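Local coordinates for protein nicotinamide riboside transporter PnuC (Neisseria mucosa ATCC 25996, PDB 4QTN) that transports nicotinamide riboside, a form of vitamin B3 that feeds NAD synthesis, probably across the inner membrane, working as a homotrimer, at residues S63-G68 / P97-G102; F103-K108 / L173-Y178; T118-A123 / T229-R234; A123-V128 / R177-W182. All blocks are in the same frame, centred on the assembly; numbering follows the deposited sequence.

Contact 1: residues S63-G68 / P97-G102; sequences SNYLFG and PVQFVG. With NNR (Nicotinamide riboside), chain I.
At the wall of the substrate pocket of PnuC, Tyr65 of helix 64-80 packs on Gln99 and Gly102 of helix 85-107; Gln99 and Asn64 face the substrate, and Tyr65 and Gly102 lie behind them. The local axes of the two transmembrane helices run antiparallel at 170° and approach to 9.2 Å. The phenol ring lies with one face on the backbone of Gly102: Tyr65 CZ is 3.4 Å from Gly102 C, a contact offset toward the rim of the ring. Over the centre of the opposite face stands the amide nitrogen of Asn64, so the ring is sandwiched between a neighbouring side chain and a bare turn of the facing helix. At the edge of the same ring, close to its plane, comes the amide of Gln99, its own plane turned 49° from the phenol. A bend at chi2 (-49°) swings this amide in between the helices, where Gln99 CG packs 4.0 Å from Gly68 C. Beyond the pair, Trp106 meets Tyr65 edge to face, and Met174 and Ile175 of helix 158-175 also press on it. As modelled, Gln99 NE2 lies 2.9 Å from O3R of the bound riboside, but the amide is probably turned over. Gln99 binds the riboside, and its amide lies between the ribose and Tyr65 O; if turned over, its nitrogen could donate to that carbonyl.

Contact 2: residues F103-K108 / L173-Y178; sequences FAMWRK and LMILRY
Two adjacent side chains near the end of helix 85-107, Met105 and Trp106, dock against the last turn of helix 158-175 by quite different means. Met105, present as selenomethionine, supplies the bump: a bend at chi3 (-75°) brings its methyl onto the flank of Ile175, with CE 3.3 Å from Ile175 CB and 3.5 Å from Ile175 CD1. The indole of Trp106 is a wedge. Over one face, toward the rim, lies the terminal methyl of Met174, also a selenomethionine, with CE 3.6 Å from Trp106 CZ2, while Arg177, running alongside but pointing the opposite way, brings CG to 3.7 Å from Trp106 NE1. The pyrrole edge points at backbone: Trp106 NE1 donates to Met174 O at 2.9 Å, with the hydrogen bond close to straight at 164° and the acceptor almost in the ring plane. From the other face of that carbonyl arrives Arg177 N, at 3.0 Å from Met174 O, within the Schellman motif that ends the helix. The side chain of Met174 touches the riboside. Its carbonyl is gripped by two N-H groups, one of them from another transmembrane helix, which fixes the rotation of the indole and ties the helix end to its neighbour.

Contact 3: residues T118-A123 / T229-R234; sequences TEEVKA and TKLVKR
Glu120 OE1 and Arg234 NH1 form a long salt bridge at 3.5 Å, and the hydrogen bond within it is weak, bent to 143°. The oxygen lies at the edge of the guanidinium, near its plane, but the carboxylate is turned 83° against that group, so the two do not pair flat side to flat side. A turn at chi3 (76°) of Arg234 helps carry the guanidinium back toward the loop. The same carboxylate rests on a methyl group as well: Leu231 CD1 is 3.5 Å from Glu120 CD, the two side chains lying flank to flank with their ends reversed. Apolar packing takes over further along segment 118-123. The CB of Ala123 sits between the side chains of Leu231 and Val232, 3.9 Å from Leu231 CB and 3.6 Å from Val232 CG2. That valine methyl also lies 3.5 Å from Ala123 O, so it meets backbone and side chain of one residue together. Charge pairing at one end and small apolar contacts at the other hold an irregular segment along one side of a helix. The segment belongs to the cytoplasmic connection between helix 85-107 and helix 128-147, and here it lies against the C-terminal part of helix 208-234, where Trp228 packs on Val121 and Ala123. Backbone hydrogen bonds from Val121 to Gly60 and from Lys122 to His109 tether it to residues just past the ends of helices 41-59 and 85-107.

Contact 4: residues A123-V128 / R177-W182; sequences AKALTV and RYREQW. With NNR (Nicotinamide riboside), chain I.
Lys124 runs its side chain between Tyr178 and Arg177, touching both on the way out. Its CB is 3.7 Å from Tyr178 CE1, and CG passes Arg177 NH2 and the Arg177 carbonyl oxygen. Next, CD lies 3.8 Å from Arg177 NH2. A bend at chi3 (-70°) then sets CE over a face of the Arg177 guanidinium, with the same CE 3.7 Å from Tyr178 CZ. At the tip, NZ ends 3.6 Å from Tyr178 OH and also near Arg177 NH1, a meeting of like charges that is probably somewhat unfavourable. The backbones account for the order of these contacts. Lys124 and Tyr178 form a single beta bridge with the parallel pattern: Lys124 N donates to Arg177 O at 2.7 Å, and Arg179 N donates to Lys124 O at 2.8 Å, an isolated patch of strand-like pairing in a helical membrane protein. It joins the loop before helix 128-147 to the type I turn from Tyr178 to Gln181, which leads into helix 181-198. Lys124 comes to the Tyr178 ring from one side of its plane; on the other, Leu126 CD2 makes a CH-pi contact over the face, 3.5 Å from the centroid and 18° off the normal. Leu126 N donates a hydrogen bond to Glu180 OE1 at 3.1 Å from above the carboxylate plane. Glu180 OE2 lies over a face of the Arg179 guanidinium, a salt bridge of charges with no N-H pointed at it. Leu126 O is hydrogen-bonded to His17 of a second subunit. In the first turn of helix 181-198, Trp182 packs against the nicotinamide ring of the substrate.

From the N terminus, contact 1 closes the first loop, pairing helix 64-80 with helix 85-107 before contact 2 opens further along the latter helix. Contact 2 then spans to the end of helix 158-175. Contact 3 starts inside that loop and ends beyond it on helix 208-234, so contacts 2 and 3 cross. Contact 4 is nested within contact 3, which shares Ala123 with it, and ends on the same stretch as contact 2, with Arg177 and Tyr178 in common. Contacts 1 and 2 touch at Tyr65 and Met174, whereas contacts 3 and 4 gather the cytoplasmic loop against helix 208-234 and the turn that leads into helix 181-198. Contacts 1, 2 and 4 all reach the riboside.

Contact 1: residues S63-G68 / P97-G102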
# COMPACT_ATOMS: atom_id res chain seq x y z
N SER C 63 18.46 -11.60 18.47
CA SER C 63 17.58 -11.45 19.63
C SER C 63 16.15 -11.23 19.24
O SER C 63 15.34 -10.91 20.07
CB SER C 63 18.01 -10.28 20.49
OG SER C 63 17.71 -9.05 19.83
N ASN C 64 15.86 -11.36 17.95
CA ASN C 64 14.48 -11.37 17.50
C ASN C 64 13.74 -12.54 18.13
O ASN C 64 12.57 -12.41 18.47
CB ASN C 64 14.40 -11.44 15.96
CG ASN C 64 14.26 -12.86 15.44
OD1 ASN C 64 13.15 -13.42 15.36
ND2 ASN C 64 15.39 -13.47 15.07
N TYR C 65 14.44 -13.65 18.33
CA TYR C 65 13.80 -14.91 18.69
C TYR C 65 13.17 -14.93 20.08
O TYR C 65 12.10 -15.52 20.27
CB TYR C 65 14.76 -16.08 18.53
CG TYR C 65 15.02 -16.44 17.09
CD1 TYR C 65 14.00 -16.92 16.28
CD2 TYR C 65 16.29 -16.31 16.55
CE1 TYR C 65 14.24 -17.25 14.96
CE2 TYR C 65 16.54 -16.64 15.23
CZ TYR C 65 15.52 -17.11 14.44
OH TYR C 65 15.77 -17.44 13.12
N LEU C 66 13.82 -14.28 21.04
CA LEU C 66 13.25 -14.15 22.36
C LEU C 66 11.92 -13.38 22.32
O LEU C 66 10.91 -13.85 22.86
CB LEU C 66 14.23 -13.46 23.31
CG LEU C 66 13.61 -13.07 24.65
CD1 LEU C 66 12.94 -14.27 25.33
CD2 LEU C 66 14.65 -12.42 25.55
N PHE C 67 11.93 -12.21 21.67
CA PHE C 67 10.71 -11.45 21.43
C PHE C 67 9.65 -12.29 20.74
O PHE C 67 8.50 -12.32 21.18
CB PHE C 67 10.99 -10.19 20.60
CG PHE C 67 11.79 -9.16 21.33
CD1 PHE C 67 11.20 -8.37 22.31
CD2 PHE C 67 13.14 -8.99 21.06
CE1 PHE C 67 11.95 -7.42 22.99
CE2 PHE C 67 13.90 -8.04 21.74
CZ PHE C 67 13.30 -7.26 22.71
N GLY C 68 10.04 -12.97 19.67
CA GLY C 68 9.11 -13.79 18.91
C GLY C 68 8.40 -14.80 19.78
O GLY C 68 7.17 -14.98 19.67
N PRO C 97 7.72 -23.69 18.64
CA PRO C 97 8.96 -24.48 18.64
C PRO C 97 10.05 -23.85 17.75
O PRO C 97 11.20 -23.75 18.16
CB PRO C 97 8.51 -25.85 18.09
CG PRO C 97 7.20 -25.60 17.42
CD PRO C 97 6.57 -24.44 18.12
N VAL C 98 9.65 -23.36 16.58
CA VAL C 98 10.60 -22.83 15.59
C VAL C 98 11.45 -21.66 16.12
O VAL C 98 12.59 -21.48 15.69
CB VAL C 98 9.89 -22.46 14.27
CG1 VAL C 98 10.83 -21.70 13.34
CG2 VAL C 98 9.38 -23.71 13.58
N GLN C 99 10.92 -20.90 17.08
CA GLN C 99 11.69 -19.85 17.74
C GLN C 99 13.05 -20.37 18.23
O GLN C 99 14.08 -19.71 18.06
CB GLN C 99 10.91 -19.23 18.90
CG GLN C 99 9.78 -18.31 18.47
CD GLN C 99 10.21 -17.29 17.42
OE1 GLN C 99 11.09 -16.46 17.67
NE2 GLN C 99 9.59 -17.35 16.25
N PHE C 100 13.05 -21.56 18.84
CA PHE C 100 14.29 -22.16 19.36
C PHE C 100 15.12 -22.71 18.22
O PHE C 100 16.30 -22.35 18.08
CB PHE C 100 14.01 -23.25 20.39
CG PHE C 100 13.19 -22.80 21.55
CD1 PHE C 100 13.80 -22.23 22.66
CD2 PHE C 100 11.80 -22.94 21.54
CE1 PHE C 100 13.03 -21.80 23.75
CE2 PHE C 100 11.04 -22.51 22.62
CZ PHE C 100 11.65 -21.94 23.72
N VAL C 101 14.51 -23.57 17.41
CA VAL C 101 15.10 -24.07 16.17
C VAL C 101 15.82 -22.95 15.41
O VAL C 101 17.00 -23.08 15.05
CB VAL C 101 14.02 -24.66 15.25
CG1 VAL C 101 14.65 -25.53 14.19
CG2 VAL C 101 13.02 -25.46 16.07
N GLY C 102 15.09 -21.87 15.15
CA GLY C 102 15.64 -20.65 14.57
C GLY C 102 16.85 -20.11 15.31
O GLY C 102 17.88 -19.83 14.68
O2R NNR I . 9.88 -14.80 13.68
C2R NNR I . 8.55 -14.20 13.22
C3R NNR I . 7.42 -14.68 14.13
O3R NNR I . 7.73 -15.90 14.64
C4R NNR I . 6.21 -14.82 13.23
C5R NNR I . 5.30 -13.52 13.23
O5R NNR I . 4.40 -13.58 12.07
O4R NNR I . 6.70 -15.04 12.04
C1R NNR I . 8.23 -14.57 12.02
N1 NNR I . 8.41 -13.48 11.04
C2 NNR I . 7.31 -12.78 10.53
C6 NNR I . 9.68 -13.15 10.62
C5 NNR I . 9.85 -12.09 9.68
C4 NNR I . 8.76 -11.42 9.18
C3 NNR I . 7.50 -11.74 9.59
C7 NNR I . 6.33 -10.94 9.04
O7 NNR I . 5.23 -11.41 9.02
N7 NNR I . 6.54 -9.61 8.56

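Contact 2: residues F103-K108 / L173-Y178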
# COMPACT_ATOMS: atom_id res chain seq x y z
N PHE C 103 16.75 -19.95 16.63
CA PHE C 103 17.89 -19.44 17.41
C PHE C 103 19.12 -20.32 17.26
O PHE C 103 20.24 -19.83 17.20
CB PHE C 103 17.54 -19.28 18.89
CG PHE C 103 18.69 -18.80 19.73
CD1 PHE C 103 19.34 -17.60 19.42
CD2 PHE C 103 19.15 -19.55 20.80
CE1 PHE C 103 20.42 -17.16 20.17
CE2 PHE C 103 20.22 -19.11 21.56
CZ PHE C 103 20.86 -17.91 21.25
N ALA C 104 18.88 -21.64 17.21
CA ALA C 104 19.92 -22.63 16.97
C ALA C 104 20.69 -22.32 15.69
O ALA C 104 21.89 -22.03 15.74
CB ALA C 104 19.32 -24.03 16.90
N MSE C 105 20.00 -22.36 14.55
CA MSE C 105 20.65 -22.31 13.24
C MSE C 105 21.12 -20.95 12.85
O MSE C 105 22.08 -20.83 12.10
CB MSE C 105 19.72 -22.76 12.15
CG MSE C 105 19.20 -24.14 12.40
SE MSE C 105 17.68 -24.28 11.20
CE MSE C 105 16.40 -23.17 12.20
N TRP C 106 20.41 -19.91 13.29
CA TRP C 106 20.91 -18.55 13.12
C TRP C 106 22.20 -18.37 13.93
O TRP C 106 23.21 -17.91 13.39
CB TRP C 106 19.85 -17.53 13.54
CG TRP C 106 18.98 -16.99 12.41
CD1 TRP C 106 18.39 -17.71 11.40
CD2 TRP C 106 18.55 -15.63 12.23
NE1 TRP C 106 17.65 -16.88 10.59
CE2 TRP C 106 17.72 -15.60 11.08
CE3 TRP C 106 18.79 -14.43 12.92
CZ2 TRP C 106 17.14 -14.41 10.60
CZ3 TRP C 106 18.21 -13.25 12.45
CH2 TRP C 106 17.39 -13.25 11.30
N ARG C 107 22.17 -18.79 15.20
CA ARG C 107 23.33 -18.66 16.11
C ARG C 107 24.65 -19.05 15.47
O ARG C 107 25.68 -18.44 15.74
CB ARG C 107 23.12 -19.50 17.38
CG ARG C 107 24.09 -19.16 18.52
CD ARG C 107 23.86 -20.06 19.73
NE ARG C 107 23.78 -21.46 19.35
CZ ARG C 107 23.38 -22.44 20.15
NH1 ARG C 107 23.34 -23.69 19.70
NH2 ARG C 107 23.02 -22.18 21.40
N LYS C 108 24.62 -20.06 14.62
CA LYS C 108 25.82 -20.56 13.96
C LYS C 108 26.34 -19.65 12.84
O LYS C 108 27.46 -19.81 12.41
CB LYS C 108 25.58 -21.97 13.41
CG LYS C 108 26.44 -23.06 14.06
CD LYS C 108 25.72 -24.39 14.10
CE LYS C 108 24.79 -24.55 12.91
NZ LYS C 108 23.94 -25.78 13.02
N LEU C 173 12.04 -20.51 4.99
CA LEU C 173 13.09 -19.67 4.40
C LEU C 173 13.79 -18.76 5.43
O LEU C 173 15.03 -18.58 5.39
CB LEU C 173 12.53 -18.83 3.26
CG LEU C 173 11.98 -19.63 2.08
CD1 LEU C 173 10.76 -18.96 1.48
CD2 LEU C 173 13.03 -19.88 1.01
N MSE C 174 13.03 -18.21 6.38
CA MSE C 174 13.59 -17.27 7.37
C MSE C 174 14.60 -17.92 8.30
O MSE C 174 15.71 -17.42 8.44
CB MSE C 174 12.48 -16.56 8.13
CG MSE C 174 13.03 -15.48 9.05
SE MSE C 174 12.41 -15.96 10.84
CE MSE C 174 13.99 -15.50 11.91
N ILE C 175 14.24 -19.04 8.93
CA ILE C 175 15.23 -19.76 9.75
C ILE C 175 16.42 -20.22 8.92
O ILE C 175 17.55 -20.15 9.37
CB ILE C 175 14.63 -20.96 10.53
CG1 ILE C 175 13.83 -21.88 9.61
CG2 ILE C 175 13.78 -20.48 11.69
CD1 ILE C 175 13.46 -23.19 10.26
N LEU C 176 16.15 -20.65 7.68
CA LEU C 176 17.22 -21.01 6.72
C LEU C 176 18.05 -19.83 6.14
O LEU C 176 18.92 -20.05 5.31
CB LEU C 176 16.64 -21.83 5.56
CG LEU C 176 16.40 -23.34 5.73
CD1 LEU C 176 16.58 -24.02 4.38
CD2 LEU C 176 17.31 -23.98 6.77
N ARG C 177 17.73 -18.59 6.56
CA ARG C 177 18.52 -17.38 6.20
C ARG C 177 18.41 -16.89 4.73
O ARG C 177 19.34 -16.31 4.20
CB ARG C 177 19.99 -17.56 6.58
CG ARG C 177 20.24 -17.53 8.07
CD ARG C 177 21.28 -18.56 8.49
NE ARG C 177 22.44 -18.56 7.61
CZ ARG C 177 22.93 -19.63 7.01
NH1 ARG C 177 22.37 -20.83 7.22
NH2 ARG C 177 23.99 -19.52 6.21
N TYR C 178 17.26 -17.12 4.09
CA TYR C 178 17.10 -16.73 2.68
C TYR C 178 16.35 -15.43 2.54
O TYR C 178 15.35 -15.19 3.22
CB TYR C 178 16.42 -17.84 1.87
CG TYR C 178 17.34 -19.01 1.59
CD1 TYR C 178 18.37 -18.91 0.64
CD2 TYR C 178 17.22 -20.20 2.30
CE1 TYR C 178 19.23 -19.97 0.40
CE2 TYR C 178 18.07 -21.26 2.07
CZ TYR C 178 19.07 -21.15 1.12
OH TYR C 178 19.92 -22.21 0.89

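Contact 3: residues T118-A123 / T229-R234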
# COMPACT_ATOMS: atom_id res chain seq x y z
N THR C 118 27.01 -4.32 16.42
CA THR C 118 26.11 -5.45 16.62
C THR C 118 26.51 -6.61 15.69
O THR C 118 27.52 -6.54 14.99
CB THR C 118 24.63 -5.04 16.41
OG1 THR C 118 23.76 -6.02 17.01
CG2 THR C 118 24.29 -4.88 14.89
N GLU C 119 25.74 -7.69 15.71
CA GLU C 119 26.01 -8.81 14.85
C GLU C 119 24.80 -9.07 13.97
O GLU C 119 23.68 -9.11 14.47
CB GLU C 119 26.37 -10.04 15.68
CG GLU C 119 27.65 -9.86 16.53
CD GLU C 119 27.40 -9.94 18.05
OE1 GLU C 119 26.84 -10.97 18.51
OE2 GLU C 119 27.81 -9.00 18.79
N GLU C 120 25.01 -9.14 12.65
CA GLU C 120 23.94 -9.49 11.68
C GLU C 120 24.15 -10.88 11.10
O GLU C 120 25.27 -11.24 10.73
CB GLU C 120 23.84 -8.45 10.52
CG GLU C 120 25.03 -7.50 10.38
CD GLU C 120 25.36 -7.13 8.93
OE1 GLU C 120 25.76 -8.02 8.16
OE2 GLU C 120 25.29 -5.92 8.58
N VAL C 121 23.05 -11.64 11.01
CA VAL C 121 23.02 -12.97 10.35
C VAL C 121 23.49 -12.89 8.89
O VAL C 121 23.36 -11.83 8.25
CB VAL C 121 21.60 -13.59 10.40
CG1 VAL C 121 20.73 -13.06 9.27
CG2 VAL C 121 21.66 -15.11 10.38
N LYS C 122 24.05 -13.98 8.38
CA LYS C 122 24.55 -14.02 7.01
C LYS C 122 23.43 -14.44 6.07
O LYS C 122 22.93 -15.53 6.16
CB LYS C 122 25.76 -14.96 6.90
CG LYS C 122 27.06 -14.36 7.44
CD LYS C 122 28.27 -15.27 7.21
CE LYS C 122 28.36 -16.38 8.26
NZ LYS C 122 29.30 -17.48 7.87
N ALA C 123 23.01 -13.52 5.22
CA ALA C 123 21.82 -13.72 4.40
C ALA C 123 22.18 -14.37 3.07
O ALA C 123 23.20 -14.03 2.49
CB ALA C 123 21.11 -12.40 4.18
N THR C 229 18.29 -7.56 1.21
CA THR C 229 19.09 -7.44 -0.00
C THR C 229 20.48 -6.87 0.29
O THR C 229 21.49 -7.48 -0.07
CB THR C 229 18.39 -6.66 -1.11
OG1 THR C 229 17.28 -7.41 -1.56
CG2 THR C 229 19.32 -6.47 -2.28
N LYS C 230 20.53 -5.72 0.96
CA LYS C 230 21.82 -5.12 1.35
C LYS C 230 22.69 -6.16 2.09
O LYS C 230 23.91 -6.19 1.93
CB LYS C 230 21.61 -3.84 2.20
CG LYS C 230 21.12 -2.63 1.38
CD LYS C 230 20.15 -1.73 2.18
CE LYS C 230 20.86 -0.56 2.88
NZ LYS C 230 20.68 0.75 2.19
N LEU C 231 22.02 -7.04 2.82
CA LEU C 231 22.67 -8.01 3.67
C LEU C 231 23.25 -9.14 2.82
O LEU C 231 24.38 -9.57 3.02
CB LEU C 231 21.61 -8.58 4.61
CG LEU C 231 21.72 -8.78 6.11
CD1 LEU C 231 22.58 -7.75 6.82
CD2 LEU C 231 20.30 -8.75 6.64
N VAL C 232 22.45 -9.64 1.88
CA VAL C 232 22.89 -10.70 0.98
C VAL C 232 24.15 -10.29 0.20
O VAL C 232 24.99 -11.11 -0.06
CB VAL C 232 21.76 -11.13 -0.01
CG1 VAL C 232 22.34 -11.64 -1.32
CG2 VAL C 232 20.88 -12.19 0.63
N LYS C 233 24.26 -9.01 -0.15
CA LYS C 233 25.47 -8.52 -0.79
C LYS C 233 26.64 -8.49 0.16
O LYS C 233 27.73 -8.87 -0.22
CB LYS C 233 25.26 -7.14 -1.41
CG LYS C 233 24.97 -7.17 -2.91
CD LYS C 233 24.56 -5.79 -3.43
CE LYS C 233 23.37 -5.88 -4.39
NZ LYS C 233 22.21 -5.05 -3.92
N ARG C 234 26.43 -8.05 1.39
CA ARG C 234 27.55 -7.95 2.34
C ARG C 234 28.29 -9.29 2.45
O ARG C 234 29.42 -9.33 2.94
CB ARG C 234 27.09 -7.44 3.73
CG ARG C 234 26.63 -5.97 3.78
CD ARG C 234 26.87 -5.34 5.16
NE ARG C 234 28.29 -5.02 5.34
CZ ARG C 234 29.14 -5.72 6.10
NH1 ARG C 234 28.69 -6.75 6.81
NH2 ARG C 234 30.43 -5.37 6.17

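Contact 4: residues A123-V128 / R177-W182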
# COMPACT_ATOMS: atom_id res chain seq x y z
N ALA C 123 23.01 -13.52 5.22
CA ALA C 123 21.82 -13.72 4.40
C ALA C 123 22.18 -14.37 3.07
O ALA C 123 23.20 -14.03 2.49
CB ALA C 123 21.11 -12.40 4.18
N LYS C 124 21.35 -15.31 2.62
CA LYS C 124 21.59 -16.03 1.36
C LYS C 124 20.47 -15.75 0.36
O LYS C 124 19.37 -15.35 0.75
CB LYS C 124 21.71 -17.55 1.60
CG LYS C 124 22.83 -17.95 2.55
CD LYS C 124 23.07 -19.45 2.56
CE LYS C 124 21.92 -20.21 3.23
NZ LYS C 124 22.29 -21.62 3.54
N ALA C 125 20.75 -15.97 -0.92
CA ALA C 125 19.78 -15.73 -1.99
C ALA C 125 19.55 -16.98 -2.82
O ALA C 125 20.46 -17.46 -3.48
CB ALA C 125 20.25 -14.59 -2.89
N LEU C 126 18.31 -17.48 -2.80
CA LEU C 126 17.85 -18.54 -3.72
C LEU C 126 17.95 -18.10 -5.17
O LEU C 126 17.82 -16.90 -5.46
CB LEU C 126 16.40 -18.90 -3.44
CG LEU C 126 16.00 -19.49 -2.09
CD1 LEU C 126 14.51 -19.68 -2.09
CD2 LEU C 126 16.72 -20.80 -1.77
N THR C 127 18.15 -19.06 -6.08
CA THR C 127 18.05 -18.78 -7.53
C THR C 127 16.66 -19.12 -8.04
O THR C 127 15.84 -19.68 -7.30
CB THR C 127 19.10 -19.52 -8.36
OG1 THR C 127 18.68 -20.87 -8.56
CG2 THR C 127 20.44 -19.49 -7.66
N VAL C 128 16.39 -18.77 -9.29
CA VAL C 128 15.05 -18.86 -9.83
C VAL C 128 14.62 -20.32 -9.84
O VAL C 128 13.47 -20.67 -9.49
CB VAL C 128 14.98 -18.27 -11.26
CG1 VAL C 128 13.54 -18.16 -11.73
CG2 VAL C 128 15.67 -16.91 -11.32
N ARG C 177 17.73 -18.59 6.56
CA ARG C 177 18.52 -17.38 6.20
C ARG C 177 18.41 -16.89 4.73
O ARG C 177 19.34 -16.31 4.20
CB ARG C 177 19.99 -17.56 6.58
CG ARG C 177 20.24 -17.53 8.07
CD ARG C 177 21.28 -18.56 8.49
NE ARG C 177 22.44 -18.56 7.61
CZ ARG C 177 22.93 -19.63 7.01
NH1 ARG C 177 22.37 -20.83 7.22
NH2 ARG C 177 23.99 -19.52 6.21
N TYR C 178 17.26 -17.12 4.09
CA TYR C 178 17.10 -16.73 2.68
C TYR C 178 16.35 -15.43 2.54
O TYR C 178 15.35 -15.19 3.22
CB TYR C 178 16.42 -17.84 1.87
CG TYR C 178 17.34 -19.01 1.59
CD1 TYR C 178 18.37 -18.91 0.64
CD2 TYR C 178 17.22 -20.20 2.30
CE1 TYR C 178 19.23 -19.97 0.40
CE2 TYR C 178 18.07 -21.26 2.07
CZ TYR C 178 19.07 -21.15 1.12
OH TYR C 178 19.92 -22.21 0.89
N ARG C 179 16.82 -14.57 1.64
CA ARG C 179 16.19 -13.28 1.44
C ARG C 179 14.81 -13.36 0.77
O ARG C 179 14.05 -12.43 0.84
CB ARG C 179 17.10 -12.37 0.62
CG ARG C 179 16.33 -11.50 -0.34
CD ARG C 179 17.20 -10.42 -0.91
NE ARG C 179 18.08 -10.94 -1.95
CZ ARG C 179 17.68 -11.30 -3.16
NH1 ARG C 179 16.38 -11.22 -3.49
NH2 ARG C 179 18.56 -11.75 -4.04
N GLU C 180 14.49 -14.47 0.12
CA GLU C 180 13.21 -14.55 -0.61
C GLU C 180 12.01 -14.68 0.33
O GLU C 180 10.86 -14.59 -0.11
CB GLU C 180 13.24 -15.67 -1.66
CG GLU C 180 14.05 -15.32 -2.91
CD GLU C 180 15.54 -15.11 -2.62
OE1 GLU C 180 16.04 -15.71 -1.65
OE2 GLU C 180 16.20 -14.34 -3.37
N GLN C 181 12.28 -14.86 1.62
CA GLN C 181 11.25 -14.95 2.63
C GLN C 181 10.36 -13.69 2.59
O GLN C 181 9.14 -13.79 2.63
CB GLN C 181 11.88 -15.11 4.01
CG GLN C 181 12.85 -13.98 4.37
CD GLN C 181 13.09 -13.87 5.86
OE1 GLN C 181 12.16 -13.74 6.64
NE2 GLN C 181 14.36 -13.92 6.25
N TRP C 182 11.00 -12.52 2.47
CA TRP C 182 10.28 -11.25 2.40
C TRP C 182 9.24 -11.10 1.28
O TRP C 182 8.23 -10.44 1.47
CB TRP C 182 11.25 -10.07 2.41
CG TRP C 182 12.10 -10.06 3.62
CD1 TRP C 182 13.39 -10.44 3.70
CD2 TRP C 182 11.70 -9.71 4.96
NE1 TRP C 182 13.85 -10.33 4.99
CE2 TRP C 182 12.83 -9.88 5.79
CE3 TRP C 182 10.51 -9.26 5.54
CZ2 TRP C 182 12.80 -9.63 7.16
CZ3 TRP C 182 10.49 -9.00 6.90
CH2 TRP C 182 11.62 -9.20 7.70
O2R NNR I . 9.88 -14.80 13.68
C2R NNR I . 8.55 -14.20 13.22
C3R NNR I . 7.42 -14.68 14.13
O3R NNR I . 7.73 -15.90 14.64
C4R NNR I . 6.21 -14.82 13.23
C5R NNR I . 5.30 -13.52 13.23
O5R NNR I . 4.40 -13.58 12.07
O4R NNR I . 6.70 -15.04 12.04
C1R NNR I . 8.23 -14.57 12.02
N1 NNR I . 8.41 -13.48 11.04
C2 NNR I . 7.31 -12.78 10.53
C6 NNR I . 9.68 -13.15 10.62
C5 NNR I . 9.85 -12.09 9.68
C4 NNR I . 8.76 -11.42 9.18
C3 NNR I . 7.50 -11.74 9.59
C7 NNR I . 6.33 -10.94 9.04
O7 NNR I . 5.23 -11.41 9.02
N7 NNR I . 6.54 -9.61 8.56